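Local coordinates for fructose-1,6-bisphosphatase/inositol-1-monophosphatase (Thermotoga maritima, PDB 2P3N), which hydrolyses the phosphate ester of inositol 1-phosphates and the 1-phosphate of fructose 1,6-bisphosphate, with magnesium as cofactor, at residues Asn61-Glu66 / Ile197-Ile202; Arg74-Asp79 / Leu98-Asn103; Gly104-Gly109 / Ala204-Val209. All coordinates share one frame; numbering follows the deposited sequence.

Contact 1: Asn61-Glu66 / Ile197-Ile202. With MG (magnesium ion), chain E.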
loop_
_atom_site.group_PDB
_atom_site.type_symbol
_atom_site.label_atom_id
_atom_site.label_comp_id
_atom_site.label_asym_id
_atom_site.label_seq_id
_atom_site.Cartn_x
_atom_site.Cartn_y
_atom_site.Cartn_z
ATOM N N ASN A 61 -30.866 14.952 6.015
ATOM C CA ASN A 61 -30.027 16.128 6.193
ATOM C C ASN A 61 -28.531 15.908 6.230
ATOM O O ASN A 61 -28.056 14.807 6.495
ATOM C CB ASN A 61 -30.476 16.898 7.431
ATOM C CG ASN A 61 -31.835 17.541 7.243
ATOM O OD1 ASN A 61 -32.867 16.874 7.312
ATOM N ND2 ASN A 61 -31.838 18.843 6.974
ATOM N N ILE A 62 -27.798 16.981 5.951
ATOM C CA ILE A 62 -26.346 16.951 5.923
ATOM C C ILE A 62 -25.765 18.072 6.753
ATOM O O ILE A 62 -26.253 19.197 6.732
ATOM C CB ILE A 62 -25.797 17.099 4.476
ATOM C CG1 ILE A 62 -25.967 15.790 3.706
ATOM C CG2 ILE A 62 -24.340 17.533 4.512
ATOM C CD1 ILE A 62 -25.270 15.766 2.377
ATOM N N MET A 63 -24.726 17.753 7.504
ATOM C CA MET A 63 -24.042 18.749 8.298
ATOM C C MET A 63 -22.595 18.500 7.918
ATOM O O MET A 63 -21.999 17.505 8.324
ATOM C CB MET A 63 -24.249 18.520 9.793
ATOM C CG MET A 63 -23.845 19.719 10.628
ATOM S SD MET A 63 -22.839 19.274 12.042
ATOM C CE MET A 63 -24.069 18.448 13.010
ATOM N N ALA A 64 -22.053 19.394 7.100
ATOM C CA ALA A 64 -20.685 19.272 6.625
ATOM C C ALA A 64 -19.852 20.472 7.078
ATOM O O ALA A 64 -20.310 21.621 7.033
ATOM C CB ALA A 64 -20.680 19.140 5.084
ATOM N N GLU A 65 -18.631 20.197 7.531
ATOM C CA GLU A 65 -17.750 21.250 8.009
ATOM C C GLU A 65 -17.787 22.496 7.146
ATOM O O GLU A 65 -18.175 23.565 7.595
ATOM C CB GLU A 65 -16.308 20.754 8.094
ATOM C CG GLU A 65 -15.324 21.891 8.218
ATOM C CD GLU A 65 -14.006 21.464 8.780
ATOM O OE1 GLU A 65 -13.496 20.413 8.341
ATOM O OE2 GLU A 65 -13.482 22.187 9.652
ATOM N N GLU A 66 -17.381 22.343 5.896
ATOM C CA GLU A 66 -17.332 23.454 4.975
ATOM C C GLU A 66 -18.683 23.970 4.489
ATOM O O GLU A 66 -19.055 23.741 3.340
ATOM C CB GLU A 66 -16.464 23.070 3.776
ATOM C CG GLU A 66 -15.027 23.560 3.857
ATOM C CD GLU A 66 -14.268 22.982 5.022
ATOM O OE1 GLU A 66 -13.997 21.766 5.005
ATOM O OE2 GLU A 66 -13.943 23.744 5.954
ATOM N N ILE A 197 -14.299 21.271 19.776
ATOM C CA ILE A 197 -14.372 20.631 18.467
ATOM C C ILE A 197 -15.833 20.537 18.009
ATOM O O ILE A 197 -16.746 20.539 18.831
ATOM C CB ILE A 197 -13.763 19.209 18.519
ATOM C CG1 ILE A 197 -14.693 18.256 19.279
ATOM C CG2 ILE A 197 -12.407 19.252 19.203
ATOM C CD1 ILE A 197 -14.944 18.640 20.703
ATOM N N ASN A 198 -16.063 20.464 16.701
ATOM C CA ASN A 198 -17.429 20.358 16.208
ATOM C C ASN A 198 -17.793 18.892 16.046
ATOM O O ASN A 198 -16.924 18.024 16.059
ATOM C CB ASN A 198 -17.581 21.087 14.880
ATOM C CG ASN A 198 -17.119 22.520 14.956
ATOM O OD1 ASN A 198 -15.937 22.813 14.772
ATOM N ND2 ASN A 198 -18.045 23.426 15.245
ATOM N N PRO A 199 -19.088 18.592 15.890
ATOM C CA PRO A 199 -19.489 17.195 15.739
ATOM C C PRO A 199 -18.928 16.446 14.545
ATOM O O PRO A 199 -18.942 15.217 14.543
ATOM C CB PRO A 199 -21.021 17.267 15.726
ATOM C CG PRO A 199 -21.300 18.625 15.214
ATOM C CD PRO A 199 -20.268 19.468 15.926
ATOM N N TRP A 200 -18.433 17.150 13.528
ATOM C CA TRP A 200 -17.894 16.437 12.362
ATOM C C TRP A 200 -16.508 15.871 12.618
ATOM O O TRP A 200 -16.024 15.026 11.856
ATOM C CB TRP A 200 -17.874 17.330 11.110
ATOM C CG TRP A 200 -17.284 18.687 11.284
ATOM C CD1 TRP A 200 -15.959 19.018 11.336
ATOM C CD2 TRP A 200 -18.008 19.910 11.392
ATOM N NE1 TRP A 200 -15.814 20.378 11.463
ATOM C CE2 TRP A 200 -17.058 20.950 11.501
ATOM C CE3 TRP A 200 -19.372 20.230 11.407
ATOM C CZ2 TRP A 200 -17.426 22.288 11.620
ATOM C CZ3 TRP A 200 -19.739 21.558 11.522
ATOM C CH2 TRP A 200 -18.767 22.574 11.628
ATOM N N ASP A 201 -15.891 16.340 13.703
ATOM C CA ASP A 201 -14.567 15.901 14.120
ATOM C C ASP A 201 -14.676 14.668 15.010
ATOM O O ASP A 201 -13.744 13.867 15.068
ATOM C CB ASP A 201 -13.851 17.005 14.917
ATOM C CG ASP A 201 -13.552 18.237 14.089
ATOM O OD1 ASP A 201 -12.820 18.124 13.076
ATOM O OD2 ASP A 201 -14.045 19.323 14.464
ATOM N N ILE A 202 -15.810 14.505 15.692
ATOM C CA ILE A 202 -15.965 13.378 16.609
ATOM C C ILE A 202 -17.161 12.430 16.476
ATOM O O ILE A 202 -17.212 11.420 17.172
ATOM C CB ILE A 202 -15.913 13.878 18.081
ATOM C CG1 ILE A 202 -16.861 15.065 18.282
ATOM C CG2 ILE A 202 -14.506 14.299 18.433
ATOM C CD1 ILE A 202 -18.338 14.702 18.264
HETATM MG MG MG E . -11.844 19.185 7.920
HETATM O O HOH W 1 -12.582 20.454 12.096
HETATM O O HOH W 2 -12.285 19.747 5.773
HETATM O O HOH W 3 -10.656 20.713 7.992
HETATM O O HOH W 4 -11.355 19.235 9.972
#

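Contact 2: Arg74-Asp79 / Leu98-Asn103. With MG (magnesium ion), chain E.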
loop_
_atom_site.group_PDB
_atom_site.type_symbol
_atom_site.label_atom_id
_atom_site.label_comp_id
_atom_site.label_asym_id
_atom_site.label_seq_id
_atom_site.Cartn_x
_atom_site.Cartn_y
_atom_site.Cartn_z
ATOM N N ARG A 74 -32.402 12.533 10.825
ATOM C CA ARG A 74 -31.636 11.678 9.931
ATOM C C ARG A 74 -30.598 12.612 9.335
ATOM O O ARG A 74 -30.807 13.213 8.279
ATOM C CB ARG A 74 -32.557 11.084 8.857
ATOM C CG ARG A 74 -33.517 10.079 9.461
ATOM C CD ARG A 74 -34.650 9.648 8.542
ATOM N NE ARG A 74 -34.224 8.765 7.465
ATOM C CZ ARG A 74 -34.908 7.700 7.054
ATOM N NH1 ARG A 74 -36.055 7.366 7.635
ATOM N NH2 ARG A 74 -34.455 6.976 6.037
ATOM N N LEU A 75 -29.482 12.741 10.048
ATOM C CA LEU A 75 -28.409 13.642 9.648
ATOM C C LEU A 75 -27.034 12.996 9.440
ATOM O O LEU A 75 -26.523 12.296 10.317
ATOM C CB LEU A 75 -28.276 14.753 10.697
ATOM C CG LEU A 75 -27.218 15.832 10.453
ATOM C CD1 LEU A 75 -27.805 16.942 9.588
ATOM C CD2 LEU A 75 -26.735 16.390 11.786
ATOM N N TRP A 76 -26.432 13.252 8.280
ATOM C CA TRP A 76 -25.101 12.737 7.966
ATOM C C TRP A 76 -24.077 13.834 8.278
ATOM O O TRP A 76 -24.151 14.938 7.734
ATOM C CB TRP A 76 -24.988 12.377 6.482
ATOM C CG TRP A 76 -25.918 11.303 5.989
ATOM C CD1 TRP A 76 -27.255 11.426 5.720
ATOM C CD2 TRP A 76 -25.561 9.960 5.626
ATOM N NE1 TRP A 76 -27.748 10.249 5.202
ATOM C CE2 TRP A 76 -26.731 9.333 5.135
ATOM C CE3 TRP A 76 -24.363 9.225 5.667
ATOM C CZ2 TRP A 76 -26.737 8.003 4.684
ATOM C CZ3 TRP A 76 -24.375 7.897 5.217
ATOM C CH2 TRP A 76 -25.555 7.305 4.733
ATOM N N ILE A 77 -23.122 13.545 9.153
ATOM C CA ILE A 77 -22.116 14.549 9.475
ATOM C C ILE A 77 -20.828 14.250 8.716
ATOM O O ILE A 77 -20.239 13.171 8.830
ATOM C CB ILE A 77 -21.862 14.622 10.981
ATOM C CG1 ILE A 77 -23.203 14.795 11.711
ATOM C CG2 ILE A 77 -20.952 15.793 11.280
ATOM C CD1 ILE A 77 -23.080 15.007 13.198
ATOM N N ILE A 78 -20.393 15.239 7.948
ATOM C CA ILE A 78 -19.235 15.099 7.082
ATOM C C ILE A 78 -18.069 16.025 7.338
ATOM O O ILE A 78 -18.238 17.220 7.530
ATOM C CB ILE A 78 -19.674 15.328 5.615
ATOM C CG1 ILE A 78 -20.782 14.336 5.260
ATOM C CG2 ILE A 78 -18.477 15.250 4.672
ATOM C CD1 ILE A 78 -21.623 14.779 4.088
ATOM N N ASP A 79 -16.877 15.455 7.353
ATOM C CA ASP A 79 -15.682 16.263 7.463
ATOM C C ASP A 79 -14.900 15.862 6.215
ATOM O O ASP A 79 -14.286 14.792 6.166
ATOM C CB ASP A 79 -14.880 15.974 8.730
ATOM C CG ASP A 79 -13.760 16.994 8.940
ATOM O OD1 ASP A 79 -13.317 17.202 10.091
ATOM O OD2 ASP A 79 -13.321 17.593 7.940
ATOM N N LEU A 98 -17.315 10.310 8.039
ATOM C CA LEU A 98 -18.744 10.255 7.744
ATOM C C LEU A 98 -19.508 9.518 8.836
ATOM O O LEU A 98 -19.344 8.311 9.007
ATOM C CB LEU A 98 -19.007 9.541 6.408
ATOM C CG LEU A 98 -20.478 9.561 5.971
ATOM C CD1 LEU A 98 -20.916 11.015 5.749
ATOM C CD2 LEU A 98 -20.666 8.771 4.688
ATOM N N ALA A 99 -20.339 10.247 9.575
ATOM C CA ALA A 99 -21.153 9.638 10.622
ATOM C C ALA A 99 -22.613 9.806 10.239
ATOM O O ALA A 99 -22.984 10.823 9.654
ATOM C CB ALA A 99 -20.894 10.312 11.970
ATOM N N TYR A 100 -23.433 8.801 10.534
ATOM C CA TYR A 100 -24.863 8.907 10.259
ATOM C C TYR A 100 -25.617 8.922 11.583
ATOM O O TYR A 100 -25.801 7.894 12.230
ATOM C CB TYR A 100 -25.397 7.761 9.404
ATOM C CG TYR A 100 -26.903 7.862 9.260
ATOM C CD1 TYR A 100 -27.487 8.921 8.555
ATOM C CD2 TYR A 100 -27.745 6.956 9.909
ATOM C CE1 TYR A 100 -28.870 9.075 8.509
ATOM C CE2 TYR A 100 -29.125 7.101 9.868
ATOM C CZ TYR A 100 -29.681 8.161 9.171
ATOM O OH TYR A 100 -31.048 8.306 9.155
ATOM N N VAL A 101 -26.054 10.115 11.959
ATOM C CA VAL A 101 -26.770 10.348 13.193
ATOM C C VAL A 101 -28.272 10.267 12.957
ATOM O O VAL A 101 -28.799 10.865 12.018
ATOM C CB VAL A 101 -26.416 11.745 13.738
ATOM C CG1 VAL A 101 -26.953 11.926 15.121
ATOM C CG2 VAL A 101 -24.921 11.928 13.729
ATOM N N GLU A 102 -28.959 9.504 13.797
ATOM C CA GLU A 102 -30.405 9.391 13.697
ATOM C C GLU A 102 -30.989 9.779 15.046
ATOM O O GLU A 102 -30.592 9.250 16.086
ATOM C CB GLU A 102 -30.830 7.975 13.314
ATOM C CG GLU A 102 -32.318 7.857 13.019
ATOM C CD GLU A 102 -32.644 6.729 12.061
ATOM O OE1 GLU A 102 -32.062 6.707 10.950
ATOM O OE2 GLU A 102 -33.486 5.873 12.408
ATOM N N ASN A 103 -31.919 10.726 15.022
ATOM C CA ASN A 103 -32.535 11.197 16.245
ATOM C C ASN A 103 -31.412 11.575 17.193
ATOM O O ASN A 103 -31.423 11.203 18.367
ATOM C CB ASN A 103 -33.389 10.100 16.871
ATOM C CG ASN A 103 -34.540 9.677 15.981
ATOM O OD1 ASN A 103 -35.151 8.632 16.213
ATOM N ND2 ASN A 103 -34.849 10.482 14.961
HETATM MG MG MG E . -11.844 19.185 7.920
HETATM O O HOH W 4 -11.355 19.235 9.972
HETATM O O HOH W 3 -10.656 20.713 7.992
HETATM O O HOH W 2 -12.285 19.747 5.773
#

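Contact 3: Gly104-Gly109 / Ala204-Val209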
loop_
_atom_site.group_PDB
_atom_site.type_symbol
_atom_site.label_atom_id
_atom_site.label_comp_id
_atom_site.label_asym_id
_atom_site.label_seq_id
_atom_site.Cartn_x
_atom_site.Cartn_y
_atom_site.Cartn_z
ATOM N N GLY A 104 -30.430 12.302 16.666
ATOM C CA GLY A 104 -29.313 12.737 17.481
ATOM C C GLY A 104 -28.432 11.605 17.959
ATOM O O GLY A 104 -27.544 11.816 18.788
ATOM N N GLU A 105 -28.655 10.403 17.434
ATOM C CA GLU A 105 -27.852 9.254 17.843
ATOM C C GLU A 105 -26.981 8.716 16.725
ATOM O O GLU A 105 -27.483 8.351 15.661
ATOM C CB GLU A 105 -28.747 8.121 18.337
ATOM C CG GLU A 105 -29.702 8.513 19.451
ATOM C CD GLU A 105 -30.369 7.308 20.067
ATOM O OE1 GLU A 105 -29.677 6.557 20.791
ATOM O OE2 GLU A 105 -31.576 7.104 19.812
ATOM N N VAL A 106 -25.675 8.656 16.974
ATOM C CA VAL A 106 -24.733 8.140 15.983
ATOM C C VAL A 106 -25.004 6.647 15.778
ATOM O O VAL A 106 -24.820 5.839 16.688
ATOM C CB VAL A 106 -23.271 8.348 16.441
ATOM C CG1 VAL A 106 -22.312 7.905 15.356
ATOM C CG2 VAL A 106 -23.040 9.805 16.774
ATOM N N LYS A 107 -25.453 6.297 14.578
ATOM C CA LYS A 107 -25.771 4.912 14.233
ATOM C C LYS A 107 -24.676 4.255 13.397
ATOM O O LYS A 107 -24.603 3.030 13.301
ATOM C CB LYS A 107 -27.097 4.850 13.450
ATOM C CG LYS A 107 -28.299 5.397 14.204
ATOM C CD LYS A 107 -28.420 4.754 15.592
ATOM C CE LYS A 107 -29.450 5.479 16.461
ATOM N NZ LYS A 107 -29.539 4.914 17.845
ATOM N N LEU A 108 -23.818 5.078 12.806
ATOM C CA LEU A 108 -22.770 4.582 11.933
ATOM C C LEU A 108 -21.625 5.581 11.866
ATOM O O LEU A 108 -21.838 6.786 11.910
ATOM C CB LEU A 108 -23.382 4.370 10.544
ATOM C CG LEU A 108 -22.641 3.887 9.300
ATOM C CD1 LEU A 108 -23.665 3.747 8.189
ATOM C CD2 LEU A 108 -21.536 4.853 8.884
ATOM N N GLY A 109 -20.405 5.071 11.757
ATOM C CA GLY A 109 -19.251 5.942 11.665
ATOM C C GLY A 109 -18.165 5.327 10.802
ATOM O O GLY A 109 -17.936 4.123 10.834
ATOM N N ALA A 204 -17.983 10.276 14.152
ATOM C CA ALA A 204 -17.619 8.950 13.683
ATOM C C ALA A 204 -16.716 8.273 14.687
ATOM O O ALA A 204 -16.888 7.097 14.983
ATOM C CB ALA A 204 -16.934 9.040 12.337
ATOM N N GLY A 205 -15.757 9.021 15.217
ATOM C CA GLY A 205 -14.835 8.454 16.186
ATOM C C GLY A 205 -15.510 8.068 17.487
ATOM O O GLY A 205 -14.954 7.327 18.297
ATOM N N LEU A 206 -16.721 8.565 17.685
ATOM C CA LEU A 206 -17.458 8.275 18.898
ATOM C C LEU A 206 -18.054 6.868 18.918
ATOM O O LEU A 206 -17.861 6.129 19.885
ATOM C CB LEU A 206 -18.558 9.312 19.094
ATOM C CG LEU A 206 -19.328 9.166 20.402
ATOM C CD1 LEU A 206 -19.498 10.525 21.053
ATOM C CD2 LEU A 206 -20.668 8.511 20.128
ATOM N N ILE A 207 -18.771 6.489 17.864
ATOM C CA ILE A 207 -19.368 5.163 17.827
ATOM C C ILE A 207 -18.308 4.085 17.642
ATOM O O ILE A 207 -18.481 2.949 18.081
ATOM C CB ILE A 207 -20.437 5.045 16.702
ATOM C CG1 ILE A 207 -21.096 3.660 16.763
ATOM C CG2 ILE A 207 -19.813 5.293 15.336
ATOM C CD1 ILE A 207 -22.356 3.518 15.926
ATOM N N ILE A 208 -17.203 4.447 17.000
ATOM C CA ILE A 208 -16.115 3.506 16.762
ATOM C C ILE A 208 -15.394 3.144 18.055
ATOM O O ILE A 208 -14.962 2.005 18.225
ATOM C CB ILE A 208 -15.092 4.074 15.754
ATOM C CG1 ILE A 208 -15.708 4.091 14.356
ATOM C CG2 ILE A 208 -13.815 3.242 15.775
ATOM C CD1 ILE A 208 -14.924 4.905 13.358
ATOM N N VAL A 209 -15.258 4.106 18.963
ATOM C CA VAL A 209 -14.596 3.842 20.236
ATOM C C VAL A 209 -15.481 3.004 21.159
ATOM O O VAL A 209 -15.022 2.055 21.774
ATOM C CB VAL A 209 -14.235 5.142 20.962
ATOM C CG1 VAL A 209 -13.586 4.817 22.291
ATOM C CG2 VAL A 209 -13.296 5.970 20.110
#

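Contact 1: Asn61-Glu66 / Ile197-Ile202
Glu65 lies across the indole of Trp200, its CB 3.5 Å from the centroid of the five-membered ring and only 13° off the ring normal, a CH-pi contact over the face. Asn198, two residues before the tryptophan, sets its CB over the opposite face, so the indole is sandwiched between the two. Met63 approaches from another direction: its SD stands at the edge of the six-membered ring, 81° off the normal and 3.7 Å from Trp200 CE3, a Met-aromatic contact. The methionine chain bends at chi2 and chi3, and its CE meets Pro199 CG at 3.5 Å.

The carboxylate of Glu65 is carried past the indole toward the metal because CG is anti to the backbone N (chi1 164°) and the chain stays extended beyond it. Glu65 OE1 binds the magnesium ion at 2.1 Å. Glu65 OE2 accepts a hydrogen bond from a water in the plane of the indole, which also takes the N-H of Trp200 NE1 and donates to Asp201 OD1. One water thus ties together the metal ligand, the tryptophan and an aspartate that, as in relatives, probably binds a second magnesium. Asp201 is itself steadied by the N-H of Asn198, which its OD2 receives on the anti lone pair.

Asp79 and the carbonyl of Ile81 complete the protein ligands of the magnesium. Strand 61-64, at one border of the seven-stranded sheet, pairs with strand 74-79 and has helix 40-56 against Ile62 and Ala64, while the start of helix 199-211 brings Trp200 onto Ile77 and Asp79.

Contact 2: Arg74-Asp79 / Leu98-Asn103
This contact is an antiparallel strand pairing inside the seven-stranded sheet, where 74-79 runs beside 98-102 at 159°. Leu75 with Val101 and Ile77 with Ala99 are the hydrogen-bonded pairs, each closed by two N-H...O bonds.

On one face, Tyr100 turns an edge to the face of Trp76 in an edge-to-face pair, with CD1 3.5 Å from Trp76 CE2 and the planes 55° apart. The first torsion of Tyr100 (175°) turns the ring away from its own N and lays it back across the neighbouring strand, its OH 3.1 Å from Arg74 CG. That hydroxyl of Tyr100 donates to Glu102 OE1 at 2.6 Å, on the anti side of the carboxylate. Beyond the indole, Leu98 CD1 presses tightly on Ile78 CG1 at 3.4 Å.

This is the metal-bearing sheet of the inositol monophosphatase fold: Asp79, at the end of its strand, binds magnesium through OD2 at 2.2 Å, while OD1 accepts a hydrogen bond from a metal-bound water. Helices 2-21 and 40-56 pack on the face of Trp76, Ile78 and Leu98. On the other face Ile77 CD1 meets Val101 CG2 at 3.6 Å, and helix 199-211 lies against Ile77 and Ala99.

Contact 3: Gly104-Gly109 / Ala204-Val209
Gly109 brings its backbone unusually close to a helix: its CA lies 4.0 Å from the CA of Ala204, with no side chain to hold the two segments apart. A CB on this residue would point at the helix and collide with Ile207 CG2 and Ala204 O, so such an approach probably requires glycine here. The methyl of Ala204 fits against the bare CA of Gly109 at 3.9 Å, and Ile208 brings its CD1 to within 4.0 Å of Gly109 O.

Ile207 does most of the remaining work, reaching the strand with two branches. Ile207 CG2 lies 3.6 Å from Val106 CG1, where the two side chains cross at a slant, and also packs on Gly109 N. The other branch, swung away from the main-chain nitrogen (chi1 -177°), runs on to the peptide groups: Ile207 CD1 sits 3.5 Å from Val106 O and equally far from Lys107 O. An alanine here would lack both arms, and would probably leave a gap between Val106 and the helix, with the bulge at Lys107 no longer packed from this side. Leu206 adds a looser touch on Val106. No hydrogen bond joins the segments; aliphatic groups pack on side chains and backbone.

Lys107, whose carbonyl Ile207 touches, forms a classic beta bulge with Leu108, the two standing opposite Tyr100. Lys107 turns from the helix and makes salt bridges with Glu105 and Glu124, whereas Leu108 packs on helix 2-21 across the sheet. Strand 105-113 lies between strands 95-102 and 118-123, and residues 204-209 of helix 199-211 cross residues 105-109 at 94°, the outer side of the helix meeting strands 215-217 and 230-234 of the five-stranded sheet.

The three contacts share one seven-stranded sheet, in which 61-64, 74-79, 95-102 and 105-113 stand in that order. The centres of contacts 1 and 2 are about 8 Å apart, those of contacts 2 and 3 about 9 Å, and those of contacts 1 and 3 about 12 Å. Along the chain, contact 2 falls within the span enclosed by contact 1 and closes before contact 3 opens, whereas contacts 1 and 3 interlock. These two use helix 199-211, which packs its start beside the metal end of the sheet and its next turns against the bulged strand. Contacts 1 and 2 each supply a carboxylate to the same magnesium, so the cofactor sits at the sheet's end.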